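Local coordinates for iron-regulated outer membrane protein (Neisseria meningitidis, PDB 4B7O), which probably imports iron, likely as iron-siderophore complexes, across the outer membrane as a transporter of the TonB-dependent family, at residues A174-L178 and S204-K208; Y243-R249 and Q274-T280; P391-N396 and Y435-N439; S503-R509 and E535-E541. One frame throughout, in Å; residues are numbered along the deposited sequence.

Interaction 1 of 4, residues A174-L178 and S204-K208; sequences AQDLL and SVFGK
Phe-206 meets Ala-174, Leu-177 and Leu-178, and with the two leucines it makes up most of the contact between the short helix 174-177, with the residue after it, and strand 198-209. Leu-177 lies over the ring face: its CB stands 3.5 Å from the centroid of the Phe-206 ring and only 3° off the normal, a CH-pi contact aimed at the ring centre. Its side chain crosses the aromatic one at about a right angle, and CD1 lies 3.6 Å from Phe-206 CD1 and 3.4 Å from Ser-204 OG. Leu-178 comes to the edge instead; its CD2 is near the ring plane and 3.5 Å from Phe-206 CE2, and its other methyl, CD1, reaches 4.1 Å from Lys-208 CB. Ala-174 CB lies 3.5 Å from Gly-207 O and 4.0 Å from Phe-206 CB. The phenylalanine holds CG between its backbone N and carbonyl carbon (chi1 43°), which turns one face of the ring to Leu-177 and an edge to Leu-178. The helix follows plug strand 166-171 and leads to strand 185-194, where the barrel wall begins, so the contact packs the plug-to-barrel connection against the inner side of the wall. Leu-215 of the next strand touches both Leu-177 and Phe-206. The one polar group under the leucine, Ser-204 OG, is satisfied within the wall by Ser-217 and Phe-216, and Leu-177 O accepts a bond from Lys-744. The seam between the two segments is therefore held by apolar packing alone, its fit depending on shape rather than on directed bonds.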
# COMPACT_ATOMS: atom_id res chain seq x y z
N ALA A 174 -10.75 -4.79 20.32
CA ALA A 174 -11.73 -4.39 21.28
C ALA A 174 -11.14 -3.37 22.22
O ALA A 174 -11.82 -2.41 22.60
CB ALA A 174 -12.21 -5.63 22.06
N GLN A 175 -9.89 -3.58 22.61
CA GLN A 175 -9.18 -2.71 23.55
C GLN A 175 -9.16 -1.24 23.06
O GLN A 175 -9.42 -0.32 23.84
CB GLN A 175 -7.74 -3.29 23.80
CG GLN A 175 -6.82 -2.51 24.75
CD GLN A 175 -7.48 -2.14 26.09
OE1 GLN A 175 -7.97 -1.01 26.27
NE2 GLN A 175 -7.55 -3.11 27.02
N ASP A 176 -8.82 -1.00 21.80
CA ASP A 176 -8.90 0.33 21.21
C ASP A 176 -10.33 0.90 21.14
O ASP A 176 -10.51 2.12 21.35
CB ASP A 176 -8.32 0.30 19.83
CG ASP A 176 -7.00 -0.39 19.79
OD1 ASP A 176 -6.12 -0.09 20.66
OD2 ASP A 176 -6.83 -1.26 18.88
N LEU A 177 -11.34 0.06 20.88
CA LEU A 177 -12.68 0.59 20.81
C LEU A 177 -13.23 0.90 22.19
O LEU A 177 -14.07 1.80 22.36
CB LEU A 177 -13.62 -0.34 20.03
CG LEU A 177 -13.48 -0.23 18.51
CD1 LEU A 177 -14.21 -1.33 17.77
CD2 LEU A 177 -14.02 1.10 18.05
N LEU A 178 -12.70 0.21 23.20
CA LEU A 178 -13.11 0.44 24.58
C LEU A 178 -12.48 1.68 25.22
O LEU A 178 -12.80 2.04 26.35
CB LEU A 178 -12.80 -0.79 25.43
CG LEU A 178 -13.67 -2.02 25.14
CD1 LEU A 178 -12.98 -3.22 25.73
CD2 LEU A 178 -15.10 -1.90 25.66
N SER A 204 -20.19 -1.05 15.28
CA SER A 204 -19.32 -2.02 15.86
C SER A 204 -19.83 -2.48 17.24
O SER A 204 -20.42 -1.67 17.97
CB SER A 204 -17.90 -1.46 15.93
OG SER A 204 -17.03 -2.54 16.21
N VAL A 205 -19.61 -3.76 17.57
CA VAL A 205 -19.80 -4.24 18.97
C VAL A 205 -18.53 -5.03 19.47
O VAL A 205 -17.85 -5.70 18.70
CB VAL A 205 -21.12 -5.04 19.08
CG1 VAL A 205 -21.08 -6.31 18.23
CG2 VAL A 205 -21.47 -5.40 20.52
N PHE A 206 -18.17 -4.91 20.74
CA PHE A 206 -16.88 -5.35 21.20
C PHE A 206 -16.87 -5.47 22.70
O PHE A 206 -17.70 -4.88 23.41
CB PHE A 206 -15.79 -4.31 20.84
CG PHE A 206 -16.21 -2.89 21.09
CD1 PHE A 206 -16.86 -2.16 20.09
CD2 PHE A 206 -15.98 -2.30 22.32
CE1 PHE A 206 -17.29 -0.87 20.33
CE2 PHE A 206 -16.42 -1.00 22.59
CZ PHE A 206 -17.07 -0.28 21.59
N GLY A 207 -15.89 -6.18 23.21
CA GLY A 207 -15.67 -6.20 24.65
C GLY A 207 -14.58 -7.16 25.04
O GLY A 207 -13.95 -7.84 24.20
N LYS A 208 -14.34 -7.16 26.33
CA LYS A 208 -13.25 -7.87 26.99
C LYS A 208 -13.93 -8.61 28.14
O LYS A 208 -14.61 -8.01 28.95
CB LYS A 208 -12.30 -6.81 27.56
CG LYS A 208 -10.82 -7.19 27.67
CD LYS A 208 -10.48 -7.93 28.99
CE LYS A 208 -9.01 -8.38 29.10
NZ LYS A 208 -8.64 -9.33 28.01

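Interaction 2 of 4, residues Y243-R249 and Q274-T280; sequences YSALDKR and QHRGIRT
Arg-276 lies beside Asp-247 and under the guanidinium of Arg-249. CB lies 4.0 Å from Asp-247 O. CG presses closer, 3.1 Å from that same oxygen, and also meets Asp-247 CB. CD remains near the carbonyl before the chain, bent at chi2 and chi3, turns toward Arg-249. NE faces Arg-249 CZ, and there the two guanidinium groups stack, centres 3.5 Å apart and planes at 29°, with Arg-249 NH1 3.0 Å from Arg-276 CZ. At the tip NH1 and NH2 both lie near Arg-249 NH1, donors facing a donor without hydrogen bonding. Two positive groups so close would be costly alone; the Asp-247 carboxylate, which forms a salt bridge with Arg-220 through OD1, probably offsets part of that charge. This pile sits on the Asp-247, Arg-249, Gln-274 and Arg-276 face of a beta hairpin in the barrel wall, strands 246-259 and 264-276, joined antiparallel by paired backbone bonds, Asp-247 with Arg-276 and Arg-249 with Gln-274. On the other face, Lys-248 CG rests over the His-275 ring, 4.2 Å from its centroid, while the lysine NZ goes on to Glu-223 and to Asn-101 of the plug. Beyond the corner at Gly-277 the chains stay close but the paired backbone bonds stop. Leu-246 CD1 sits 4.0 Å above the middle of the Arg-279 guanidinium, whose NH1 gives a weak bond to Tyr-243 O and whose NH2 binds Glu-283 and Asn-101. A water bridges the two backbones, donating to Tyr-243 O and accepting from Thr-280 N, 2.8 Å from each. The tyrosine ring leans on Ile-278 CG2 and Thr-280 CG2.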
# COMPACT_ATOMS: atom_id res chain seq x y z
N TYR A 243 -18.19 6.48 -14.00
CA TYR A 243 -17.88 5.15 -13.39
C TYR A 243 -16.88 5.25 -12.25
O TYR A 243 -15.98 4.44 -12.10
CB TYR A 243 -17.41 4.15 -14.44
CG TYR A 243 -18.35 4.15 -15.63
CD1 TYR A 243 -19.67 3.70 -15.50
CD2 TYR A 243 -17.94 4.64 -16.86
CE1 TYR A 243 -20.55 3.73 -16.56
CE2 TYR A 243 -18.82 4.67 -17.93
CZ TYR A 243 -20.12 4.21 -17.78
OH TYR A 243 -21.02 4.24 -18.83
N SER A 244 -17.08 6.24 -11.42
CA SER A 244 -16.19 6.48 -10.32
C SER A 244 -16.91 6.19 -9.04
O SER A 244 -16.38 6.49 -7.99
CB SER A 244 -15.64 7.91 -10.37
OG SER A 244 -16.66 8.88 -10.15
N ALA A 245 -18.10 5.60 -9.15
CA ALA A 245 -18.97 5.24 -8.00
C ALA A 245 -18.59 3.89 -7.45
O ALA A 245 -18.36 2.95 -8.21
CB ALA A 245 -20.47 5.21 -8.42
N LEU A 246 -18.52 3.77 -6.14
CA LEU A 246 -18.28 2.47 -5.55
C LEU A 246 -19.07 2.29 -4.31
O LEU A 246 -19.10 3.19 -3.46
CB LEU A 246 -16.81 2.29 -5.20
CG LEU A 246 -15.93 1.88 -6.40
CD1 LEU A 246 -14.47 1.81 -5.94
CD2 LEU A 246 -16.35 0.57 -7.08
N ASP A 247 -19.71 1.14 -4.20
CA ASP A 247 -20.30 0.77 -2.96
C ASP A 247 -19.33 -0.14 -2.20
O ASP A 247 -19.24 -1.32 -2.50
CB ASP A 247 -21.62 0.04 -3.14
CG ASP A 247 -22.32 -0.17 -1.81
OD1 ASP A 247 -22.16 0.64 -0.89
OD2 ASP A 247 -23.02 -1.14 -1.64
N LYS A 248 -18.65 0.42 -1.21
CA LYS A 248 -17.60 -0.27 -0.43
C LYS A 248 -18.16 -0.84 0.84
O LYS A 248 -18.81 -0.14 1.62
CB LYS A 248 -16.53 0.73 -0.06
CG LYS A 248 -15.84 1.32 -1.29
CD LYS A 248 -15.08 2.55 -0.86
CE LYS A 248 -14.22 3.06 -1.97
NZ LYS A 248 -13.90 4.49 -1.72
N ARG A 249 -17.93 -2.11 1.07
CA ARG A 249 -18.33 -2.72 2.32
C ARG A 249 -17.17 -3.42 2.98
O ARG A 249 -16.38 -4.09 2.32
CB ARG A 249 -19.43 -3.73 2.07
CG ARG A 249 -20.68 -2.99 1.69
CD ARG A 249 -21.70 -3.88 1.07
NE ARG A 249 -22.64 -3.07 0.31
CZ ARG A 249 -23.69 -3.61 -0.28
NH1 ARG A 249 -23.91 -4.91 -0.14
NH2 ARG A 249 -24.52 -2.86 -0.98
N GLN A 274 -14.75 -4.97 0.40
CA GLN A 274 -15.32 -5.23 -0.90
C GLN A 274 -15.78 -3.98 -1.62
O GLN A 274 -16.43 -3.14 -1.01
CB GLN A 274 -16.47 -6.19 -0.77
CG GLN A 274 -17.13 -6.46 -2.10
CD GLN A 274 -18.08 -7.64 -2.00
OE1 GLN A 274 -19.22 -7.49 -1.62
NE2 GLN A 274 -17.61 -8.80 -2.34
N HIS A 275 -15.38 -3.82 -2.87
CA HIS A 275 -15.86 -2.71 -3.70
C HIS A 275 -16.80 -3.25 -4.74
O HIS A 275 -16.47 -4.23 -5.40
CB HIS A 275 -14.72 -2.08 -4.47
CG HIS A 275 -13.67 -1.49 -3.61
ND1 HIS A 275 -12.65 -0.80 -4.12
CD2 HIS A 275 -13.50 -1.49 -2.22
CE1 HIS A 275 -11.86 -0.39 -3.14
NE2 HIS A 275 -12.37 -0.81 -1.98
N ARG A 276 -17.95 -2.60 -4.92
CA ARG A 276 -18.85 -3.01 -5.98
C ARG A 276 -19.42 -1.82 -6.74
O ARG A 276 -19.72 -0.79 -6.18
CB ARG A 276 -19.93 -3.95 -5.45
CG ARG A 276 -20.72 -3.41 -4.31
CD ARG A 276 -20.76 -4.37 -3.14
NE ARG A 276 -22.02 -5.11 -3.18
CZ ARG A 276 -22.31 -6.13 -2.38
NH1 ARG A 276 -21.46 -6.51 -1.43
NH2 ARG A 276 -23.47 -6.74 -2.52
N GLY A 277 -19.51 -1.96 -8.05
CA GLY A 277 -20.13 -0.94 -8.87
C GLY A 277 -19.92 -1.17 -10.35
O GLY A 277 -19.41 -2.20 -10.75
N ILE A 278 -20.35 -0.20 -11.15
CA ILE A 278 -20.19 -0.24 -12.59
C ILE A 278 -18.84 0.42 -12.88
O ILE A 278 -18.70 1.61 -12.73
CB ILE A 278 -21.35 0.53 -13.31
CG1 ILE A 278 -22.73 0.04 -12.85
CG2 ILE A 278 -21.23 0.46 -14.83
CD1 ILE A 278 -22.72 -1.40 -12.45
N ARG A 279 -17.89 -0.38 -13.33
CA ARG A 279 -16.50 -0.00 -13.44
C ARG A 279 -15.94 -0.38 -14.80
O ARG A 279 -16.17 -1.50 -15.26
CB ARG A 279 -15.67 -0.70 -12.35
CG ARG A 279 -16.08 -0.35 -10.93
CD ARG A 279 -15.59 1.03 -10.52
NE ARG A 279 -14.20 1.01 -10.08
CZ ARG A 279 -13.47 2.10 -9.83
NH1 ARG A 279 -13.99 3.31 -9.96
NH2 ARG A 279 -12.22 1.98 -9.44
N THR A 280 -15.19 0.56 -15.40
CA THR A 280 -14.51 0.39 -16.71
C THR A 280 -13.51 -0.78 -16.82
O THR A 280 -13.06 -1.36 -15.81
CB THR A 280 -13.78 1.69 -17.17
OG1 THR A 280 -12.86 2.14 -16.16
CG2 THR A 280 -14.79 2.82 -17.45
O HOH W 1 -14.54 2.59 -13.54

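Interaction 3 of 4, residues P391-N396 and Y435-N439; sequences PQAFLN and YKLSN
Within the long extracellular loop that joins barrel strands 376-391 and 441-455, Phe-394 and Asn-396 of the outgoing chain meet Leu-437 and Asn-439 of the returning one. Neither segment is regular here, and side chains of 391-396 meet both side chains and backbone oxygens of 435-439. Leu-437 CB lies over one face of the Phe-394 ring, 4.0 Å from its centroid and 28° off the normal, a CH-pi contact. The leucine carbonyl oxygen is over the ring too, toward the rim. At the edge, near the ring plane, Asn-439 OD1 comes within 3.2 Å of Phe-394 CZ and also touches Pro-391 CD at 3.5 Å, its amide plane turned 50° from the ring. Its other end, ND2, is bonded to Glu-388, consistent with an amide orientation that puts the oxygen toward the aromatic C-H groups; that edge, slightly positive, would suit an oxygen. Farther along, Leu-437 and Asn-396 approach from opposite directions, and Leu-437 CD2 is modelled 3.2 Å from Asn-396 CG, unusually close. The leucine chi2, 22°, is far from a staggered value, so the detail of this approach is uncertain. Asn-396 ND2 then passes beyond the methyl to Tyr-435 O, 2.6 Å away, in a hydrogen bond that is short but weak because of its bend. Helix 423-434 ends directly before Tyr-435, so the contact lies where the loop leaves strand 376-391 and returns from the helix toward strand 441-455. Ile-525 of strand 525-528 packs on both Tyr-435 and Leu-437, and Lys-472, at the end of strand 458-472, binds Ser-438 OG.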
# COMPACT_ATOMS: atom_id res chain seq x y z
N PRO A 391 -7.56 -18.49 -12.31
CA PRO A 391 -8.58 -17.90 -13.16
C PRO A 391 -9.78 -18.87 -13.36
O PRO A 391 -9.68 -20.04 -12.99
CB PRO A 391 -7.84 -17.65 -14.45
CG PRO A 391 -6.75 -18.68 -14.48
CD PRO A 391 -6.47 -19.09 -13.08
N GLN A 392 -10.90 -18.40 -13.90
CA GLN A 392 -12.08 -19.26 -14.03
C GLN A 392 -11.83 -20.45 -14.94
O GLN A 392 -12.20 -21.58 -14.62
CB GLN A 392 -13.24 -18.44 -14.57
CG GLN A 392 -14.58 -19.16 -14.56
CD GLN A 392 -15.71 -18.15 -14.50
OE1 GLN A 392 -16.04 -17.64 -13.41
NE2 GLN A 392 -16.29 -17.83 -15.68
N ALA A 393 -11.22 -20.19 -16.09
CA ALA A 393 -10.74 -21.26 -16.96
C ALA A 393 -9.64 -20.69 -17.85
O ALA A 393 -9.58 -19.48 -18.06
CB ALA A 393 -11.88 -21.76 -17.81
N PHE A 394 -8.77 -21.54 -18.37
CA PHE A 394 -7.81 -21.07 -19.35
C PHE A 394 -8.39 -20.89 -20.76
O PHE A 394 -9.33 -21.57 -21.11
CB PHE A 394 -6.61 -21.97 -19.29
CG PHE A 394 -5.94 -21.94 -17.94
CD1 PHE A 394 -5.01 -20.91 -17.63
CD2 PHE A 394 -6.27 -22.87 -16.96
CE1 PHE A 394 -4.41 -20.85 -16.39
CE2 PHE A 394 -5.66 -22.80 -15.68
CZ PHE A 394 -4.75 -21.77 -15.40
N LEU A 395 -7.84 -19.97 -21.54
CA LEU A 395 -8.40 -19.61 -22.83
C LEU A 395 -7.33 -19.48 -23.92
O LEU A 395 -7.53 -18.84 -24.95
CB LEU A 395 -9.23 -18.33 -22.74
CG LEU A 395 -10.42 -18.34 -21.76
CD1 LEU A 395 -10.78 -16.90 -21.36
CD2 LEU A 395 -11.66 -19.04 -22.31
N ASN A 396 -6.19 -20.12 -23.72
CA ASN A 396 -5.14 -20.04 -24.74
C ASN A 396 -5.63 -20.51 -26.11
O ASN A 396 -5.28 -19.91 -27.14
CB ASN A 396 -3.87 -20.77 -24.34
CG ASN A 396 -4.13 -22.02 -23.53
OD1 ASN A 396 -5.05 -22.07 -22.74
ND2 ASN A 396 -3.28 -23.02 -23.70
N TYR A 435 -0.66 -25.37 -25.90
CA TYR A 435 -0.21 -25.33 -24.49
C TYR A 435 -1.23 -25.80 -23.45
O TYR A 435 -2.42 -25.51 -23.56
CB TYR A 435 0.28 -23.94 -24.13
CG TYR A 435 1.79 -23.82 -24.02
CD1 TYR A 435 2.51 -24.52 -23.05
CD2 TYR A 435 2.50 -22.96 -24.88
CE1 TYR A 435 3.89 -24.39 -22.95
CE2 TYR A 435 3.88 -22.82 -24.79
CZ TYR A 435 4.55 -23.52 -23.83
OH TYR A 435 5.92 -23.41 -23.74
N LYS A 436 -0.75 -26.51 -22.44
CA LYS A 436 -1.63 -26.97 -21.40
C LYS A 436 -1.41 -26.24 -20.06
O LYS A 436 -0.76 -26.76 -19.13
CB LYS A 436 -1.53 -28.48 -21.22
CG LYS A 436 -2.51 -29.29 -22.08
CD LYS A 436 -2.55 -28.94 -23.59
CE LYS A 436 -3.22 -30.01 -24.44
NZ LYS A 436 -4.04 -29.47 -25.55
N LEU A 437 -1.99 -25.04 -19.99
CA LEU A 437 -1.81 -24.10 -18.88
C LEU A 437 -2.35 -24.58 -17.55
O LEU A 437 -3.38 -25.19 -17.51
CB LEU A 437 -2.46 -22.79 -19.26
CG LEU A 437 -1.55 -21.88 -20.05
CD1 LEU A 437 -0.38 -22.57 -20.78
CD2 LEU A 437 -2.39 -21.06 -20.99
N SER A 438 -1.60 -24.36 -16.47
CA SER A 438 -2.13 -24.53 -15.12
C SER A 438 -1.98 -23.22 -14.28
O SER A 438 -1.53 -22.16 -14.78
CB SER A 438 -1.47 -25.73 -14.43
OG SER A 438 -0.09 -25.58 -14.50
N ASN A 439 -2.39 -23.29 -13.02
CA ASN A 439 -2.35 -22.15 -12.14
C ASN A 439 -0.94 -21.76 -11.72
O ASN A 439 -0.24 -22.55 -11.05
CB ASN A 439 -3.12 -22.51 -10.89
CG ASN A 439 -4.59 -22.47 -11.12
OD1 ASN A 439 -5.03 -22.17 -12.23
ND2 ASN A 439 -5.36 -22.71 -10.07

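Interaction 4 of 4, residues S503-R509 and E535-E541; sequences SHNYASR and ERARNTE
Between Ser-503 and Glu-541 at one end and Arg-509 and Glu-535 at the other, eight backbone hydrogen bonds tie the two strands in unbroken antiparallel register. They come in pairs at alternate positions, the straightest being Asn-539 N to Asn-505 O and Ala-537 N to Ala-507 O, both 2.7 Å and 171°. In the non-hydrogen-bonded pairs CA-H groups lean on the same carbonyls, as with Ser-508 CA at 3.1 Å from Glu-535 O.

Aromatic packing gathers on the face of His-504, Tyr-506, Arg-536 and Arg-538. The tyrosine ring lies between two arginines. The Arg-536 guanidinium, held by Leu-484 O and Asn-485, lies over one face toward CD1, its CZ 3.5 Å from Tyr-506 CD1 and its plane 17° from the ring; Arg-538 CG makes a CH-pi contact on the opposite face, 3.7 Å from the centroid. The alkyl chain of Arg-538, extended to CD, runs alongside the ring and leaves CD tight against Tyr-506 OH at 3.0 Å. The strands are part of the transmembrane barrel wall, and their other face looks inward at the plug, where Arg-509 pairs with Asp-118 and Glu-541 with Lys-66 and Arg-110.

Polar side chains on that inner face are linked. Asn-539 ND2 donates at 2.7 Å to the anti lone pair of Glu-541 OE2, which lies in the amide plane. A water donates to Asn-539 O, 2.6 Å away, accepts from Asn-539 ND2 and adds a weak bond to Ser-503 OG.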
# COMPACT_ATOMS: atom_id res chain seq x y z
N SER A 503 21.68 3.77 7.77
CA SER A 503 21.52 2.38 7.49
C SER A 503 22.04 2.11 6.12
O SER A 503 22.06 2.98 5.27
CB SER A 503 20.04 1.93 7.59
OG SER A 503 19.15 3.03 7.52
N HIS A 504 22.48 0.88 5.93
CA HIS A 504 22.89 0.39 4.62
C HIS A 504 22.34 -1.04 4.62
O HIS A 504 22.84 -1.90 5.37
CB HIS A 504 24.40 0.39 4.57
CG HIS A 504 24.99 0.13 3.22
ND1 HIS A 504 24.88 0.99 2.21
CD2 HIS A 504 25.76 -0.93 2.74
CE1 HIS A 504 25.52 0.52 1.13
NE2 HIS A 504 26.06 -0.65 1.45
N ASN A 505 21.27 -1.25 3.84
CA ASN A 505 20.47 -2.51 3.79
C ASN A 505 20.43 -3.09 2.38
O ASN A 505 20.21 -2.36 1.41
CB ASN A 505 19.05 -2.22 4.25
CG ASN A 505 19.02 -1.64 5.66
OD1 ASN A 505 20.05 -1.66 6.38
ND2 ASN A 505 17.86 -1.14 6.09
N TYR A 506 20.72 -4.37 2.25
CA TYR A 506 20.35 -5.13 1.10
C TYR A 506 19.01 -5.81 1.34
O TYR A 506 18.67 -6.22 2.50
CB TYR A 506 21.40 -6.23 0.85
CG TYR A 506 22.61 -5.70 0.15
CD1 TYR A 506 22.62 -5.60 -1.22
CD2 TYR A 506 23.72 -5.22 0.87
CE1 TYR A 506 23.72 -5.08 -1.89
CE2 TYR A 506 24.82 -4.72 0.22
CZ TYR A 506 24.82 -4.66 -1.15
OH TYR A 506 25.92 -4.15 -1.80
N ALA A 507 18.24 -5.92 0.26
CA ALA A 507 16.99 -6.75 0.27
C ALA A 507 16.66 -7.20 -1.13
O ALA A 507 17.03 -6.54 -2.14
CB ALA A 507 15.80 -6.00 0.93
N SER A 508 15.98 -8.34 -1.22
CA SER A 508 15.58 -8.83 -2.56
C SER A 508 14.08 -9.03 -2.67
O SER A 508 13.41 -9.32 -1.68
CB SER A 508 16.31 -10.11 -2.96
OG SER A 508 16.32 -10.99 -1.85
N ARG A 509 13.58 -8.87 -3.87
CA ARG A 509 12.20 -9.15 -4.18
C ARG A 509 12.13 -10.08 -5.40
O ARG A 509 12.72 -9.78 -6.43
CB ARG A 509 11.52 -7.86 -4.52
CG ARG A 509 10.04 -7.84 -4.23
CD ARG A 509 9.61 -6.39 -4.17
NE ARG A 509 8.20 -6.23 -4.38
CZ ARG A 509 7.32 -6.28 -3.41
NH1 ARG A 509 7.72 -6.46 -2.17
NH2 ARG A 509 6.03 -6.11 -3.69
N GLU A 535 15.11 -9.16 -7.87
CA GLU A 535 15.53 -7.77 -7.86
C GLU A 535 16.25 -7.53 -6.57
O GLU A 535 15.74 -7.88 -5.49
CB GLU A 535 14.31 -6.88 -7.86
CG GLU A 535 13.78 -6.58 -9.23
CD GLU A 535 12.44 -5.84 -9.21
OE1 GLU A 535 11.82 -5.78 -8.10
OE2 GLU A 535 12.04 -5.30 -10.27
N ARG A 536 17.40 -6.89 -6.65
CA ARG A 536 18.24 -6.71 -5.43
C ARG A 536 18.50 -5.24 -5.10
O ARG A 536 19.06 -4.50 -5.91
CB ARG A 536 19.54 -7.54 -5.50
CG ARG A 536 20.18 -7.72 -4.13
CD ARG A 536 20.92 -9.02 -4.05
NE ARG A 536 21.57 -9.20 -2.75
CZ ARG A 536 22.82 -8.80 -2.50
NH1 ARG A 536 23.51 -8.16 -3.45
NH2 ARG A 536 23.35 -9.04 -1.29
N ALA A 537 18.00 -4.81 -3.96
CA ALA A 537 18.10 -3.39 -3.64
C ALA A 537 19.26 -3.21 -2.66
O ALA A 537 19.46 -4.05 -1.75
CB ALA A 537 16.81 -2.90 -2.99
N ARG A 538 20.01 -2.13 -2.85
CA ARG A 538 20.89 -1.66 -1.79
C ARG A 538 20.45 -0.27 -1.38
O ARG A 538 20.48 0.62 -2.20
CB ARG A 538 22.35 -1.65 -2.28
CG ARG A 538 23.36 -1.50 -1.15
CD ARG A 538 24.80 -1.38 -1.68
NE ARG A 538 25.03 -0.33 -2.69
CZ ARG A 538 26.24 0.17 -2.97
NH1 ARG A 538 27.31 -0.24 -2.29
NH2 ARG A 538 26.41 1.10 -3.92
N ASN A 539 20.02 -0.10 -0.14
CA ASN A 539 19.50 1.17 0.31
C ASN A 539 20.39 1.79 1.38
O ASN A 539 20.59 1.24 2.43
CB ASN A 539 18.04 0.99 0.84
CG ASN A 539 17.33 2.31 1.10
OD1 ASN A 539 16.95 3.01 0.18
ND2 ASN A 539 17.13 2.65 2.37
N THR A 540 20.89 2.99 1.12
CA THR A 540 21.61 3.68 2.18
C THR A 540 21.00 5.00 2.52
O THR A 540 20.64 5.79 1.65
CB THR A 540 23.12 3.72 1.92
OG1 THR A 540 23.67 4.98 2.31
CG2 THR A 540 23.42 3.47 0.54
N GLU A 541 20.79 5.23 3.80
CA GLU A 541 20.28 6.55 4.21
C GLU A 541 20.79 7.21 5.47
O GLU A 541 21.15 6.52 6.42
CB GLU A 541 18.75 6.60 4.21
CG GLU A 541 17.95 5.47 4.80
CD GLU A 541 16.46 5.61 4.36
OE1 GLU A 541 15.79 6.63 4.73
OE2 GLU A 541 15.97 4.70 3.65
O HOH W 2 19.02 1.66 4.41

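Overall arrangement
All four contacts belong to one plugged barrel and follow one another along the chain without touching. Interactions 2 and 4 lie within the wall and interaction 1 packs the plug-to-barrel connection against it, whereas interaction 3 sits in an extracellular loop, its centre about 29 Å from the chain centre. Interactions 2 and 4 are on opposite sides of that centre, their centres about 37 Å apart, and each reaches the plug through polar groups. Interaction 1 involves the chain leaving the plug; its nearest atoms are about 13 Å from interaction 2. Interaction 3 comes within about 14 Å of interaction 2 and 18 Å of interaction 4, nearest atoms, but only within about 33 Å of interaction 1.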